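Local coordinates for 2'-deoxycytidine 5'-triphosphate deaminase (Agrobacterium tumefaciens, PDB 2R9Q), which probably catalyses the hydrolytic deamination of dCTP to dUTP, releasing ammonia, at residues P273-E278 against Y337-E342. Residues are numbered along the deposited sequence; the frame is centred on the assembly and turned at random.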
loop_
_atom_site.group_PDB
_atom_site.type_symbol
_atom_site.label_atom_id
_atom_site.label_comp_id
_atom_site.label_asym_id
_atom_site.label_seq_id
_atom_site.Cartn_x
_atom_site.Cartn_y
_atom_site.Cartn_z
ATOM N N PRO B 273 -2.454 1.460 44.976
ATOM C CA PRO B 273 -3.131 2.767 45.006
ATOM C C PRO B 273 -2.300 4.014 45.275
ATOM O O PRO B 273 -2.821 5.118 45.132
ATOM C CB PRO B 273 -4.141 2.608 46.135
ATOM C CG PRO B 273 -4.367 1.158 46.208
ATOM C CD PRO B 273 -3.021 0.561 45.990
ATOM N N LEU B 274 -1.044 3.852 45.678
ATOM C CA LEU B 274 -0.169 4.984 45.944
ATOM C C LEU B 274 0.905 5.113 44.857
ATOM O O LEU B 274 1.884 5.861 45.006
ATOM C CB LEU B 274 0.499 4.802 47.296
ATOM C CG LEU B 274 -0.343 4.808 48.555
ATOM C CD1 LEU B 274 0.634 4.628 49.736
ATOM C CD2 LEU B 274 -1.143 6.114 48.614
ATOM N N TYR B 275 0.711 4.336 43.793
ATOM C CA TYR B 275 1.563 4.339 42.626
ATOM C C TYR B 275 0.730 4.420 41.349
ATOM O O TYR B 275 -0.400 3.915 41.267
ATOM C CB TYR B 275 2.445 3.095 42.620
ATOM C CG TYR B 275 3.332 3.019 43.834
ATOM C CD1 TYR B 275 4.658 3.426 43.768
ATOM C CD2 TYR B 275 2.828 2.580 45.066
ATOM C CE1 TYR B 275 5.487 3.380 44.892
ATOM C CE2 TYR B 275 3.642 2.534 46.206
ATOM C CZ TYR B 275 4.973 2.940 46.112
ATOM O OH TYR B 275 5.800 2.906 47.221
ATOM N N ALA B 276 1.281 5.128 40.374
ATOM C CA ALA B 276 0.811 5.042 39.011
ATOM C C ALA B 276 1.915 4.352 38.199
ATOM O O ALA B 276 3.051 4.226 38.663
ATOM C CB ALA B 276 0.492 6.433 38.470
ATOM N N ALA B 277 1.549 3.861 37.013
ATOM C CA ALA B 277 2.504 3.306 36.042
ATOM C C ALA B 277 2.348 3.882 34.614
ATOM O O ALA B 277 1.369 4.547 34.269
ATOM C CB ALA B 277 2.424 1.784 36.018
ATOM N N GLU B 278 3.362 3.613 33.801
ATOM C CA GLU B 278 3.363 3.935 32.405
ATOM C C GLU B 278 4.032 2.793 31.661
ATOM O O GLU B 278 5.068 2.288 32.080
ATOM C CB GLU B 278 4.079 5.253 32.155
ATOM C CG GLU B 278 3.917 5.819 30.760
ATOM C CD GLU B 278 4.481 7.238 30.618
ATOM O OE1 GLU B 278 5.022 7.824 31.585
ATOM O OE2 GLU B 278 4.371 7.794 29.526
ATOM N N TYR B 337 7.050 2.391 37.185
ATOM C CA TYR B 337 6.264 2.840 38.325
ATOM C C TYR B 337 6.723 4.227 38.803
ATOM O O TYR B 337 7.894 4.578 38.717
ATOM C CB TYR B 337 6.332 1.821 39.466
ATOM C CG TYR B 337 5.560 0.550 39.197
ATOM C CD1 TYR B 337 4.286 0.371 39.694
ATOM C CD2 TYR B 337 6.108 -0.478 38.435
ATOM C CE1 TYR B 337 3.569 -0.776 39.432
ATOM C CE2 TYR B 337 5.388 -1.642 38.171
ATOM C CZ TYR B 337 4.122 -1.793 38.681
ATOM O OH TYR B 337 3.402 -2.955 38.438
ATOM N N GLU B 338 5.769 4.998 39.300
ATOM C CA GLU B 338 6.006 6.327 39.793
ATOM C C GLU B 338 5.098 6.554 41.015
ATOM O O GLU B 338 3.953 6.072 41.051
ATOM C CB GLU B 338 5.717 7.323 38.665
ATOM C CG GLU B 338 6.210 8.737 38.895
ATOM C CD GLU B 338 5.918 9.696 37.742
ATOM O OE1 GLU B 338 5.502 9.242 36.632
ATOM O OE2 GLU B 338 6.117 10.916 37.960
ATOM N N HIS B 339 5.631 7.255 42.022
ATOM C CA HIS B 339 4.882 7.603 43.234
ATOM C C HIS B 339 3.751 8.587 42.974
ATOM O O HIS B 339 3.911 9.583 42.279
ATOM C CB HIS B 339 5.767 8.254 44.305
ATOM C CG HIS B 339 6.729 7.323 44.963
ATOM N ND1 HIS B 339 6.388 6.548 46.051
ATOM C CD2 HIS B 339 8.035 7.071 44.712
ATOM C CE1 HIS B 339 7.436 5.830 46.415
ATOM N NE2 HIS B 339 8.448 6.129 45.618
ATOM N N MET B 340 2.615 8.315 43.588
ATOM C CA MET B 340 1.571 9.299 43.702
ATOM C C MET B 340 1.958 10.309 44.776
ATOM O O MET B 340 2.669 9.968 45.720
ATOM C CB MET B 340 0.275 8.610 44.057
ATOM C CG MET B 340 -0.234 7.673 42.978
ATOM S SD MET B 340 -0.614 8.421 41.396
ATOM C CE MET B 340 -2.117 9.331 41.745
ATOM N N LEU B 341 1.529 11.554 44.588
ATOM C CA LEU B 341 1.631 12.599 45.606
ATOM C C LEU B 341 0.704 12.318 46.792
ATOM O O LEU B 341 1.104 12.500 47.929
ATOM C CB LEU B 341 1.278 13.975 45.027
ATOM C CG LEU B 341 2.368 14.862 44.441
ATOM C CD1 LEU B 341 1.749 16.199 44.028
ATOM C CD2 LEU B 341 3.509 15.049 45.430
ATOM N N GLU B 342 -0.536 11.917 46.508
ATOM C CA GLU B 342 -1.473 11.417 47.515
ATOM C C GLU B 342 -2.289 10.267 46.906
ATOM O O GLU B 342 -2.175 9.979 45.709
ATOM C CB GLU B 342 -2.402 12.538 48.013
HETATM O O HOH W 1 4.085 6.275 46.742
HETATM O O HOH W 2 3.775 8.174 34.211
#
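Leu274 O accepts two hydrogen bonds: Met340 N donates to it at 2.9 Å in a nearly straight bond (166° at the hydrogen) that rises well above the carbonyl plane, and a water donates to it at 2.8 Å. That water also lies beside His339 ND1, too close for the link to be more than doubtful. Ala276 and Glu338 form an antiparallel hydrogen-bonded pair, each peptide N donating to the other's O at 2.9 Å. Glu338 O also receives a CA-H contact from Tyr275.

On one face, Tyr337 and Ala277 meet, the methyl CB lying over the phenol ring while Tyr275 CB comes to the edge of the same ring; the hydroxyl of Tyr337 bonds to His270 O. Tyr275 and His339 diverge at CB, yet both carry CG beside the backbone N, which sends their rings the same way, side by side. Tyr275 CE1 thus sits over a face of the imidazole, 3.5 Å from His339 CE1, with the ring planes inclined at 41°. His339 NE2 bonds to Glu179, which helps set the imidazole's rotation.

The other face carries Ala276 and Glu338. The chain of Met340, bent at chi2 (-61°) and chi3, folds back to put SD 3.7 Å from Ala276 CB, and Ile12 touches all three side chains. Glu338 runs out extended to a salt bridge with Arg169 on strand 162-170, while Glu278 OE2 bonds to Asn111 on strand 106-112. A water lies between Glu278 OE1 and Glu338 OE1, but with other acceptors nearby neither bond is certain.

Main-chain bonds therefore join neighbouring inner strands of a four-stranded antiparallel sheet in the C-terminal DCD region, while the acids tie it to the related N-terminal half; the Arg169 salt bridge probably tempers their repulsion.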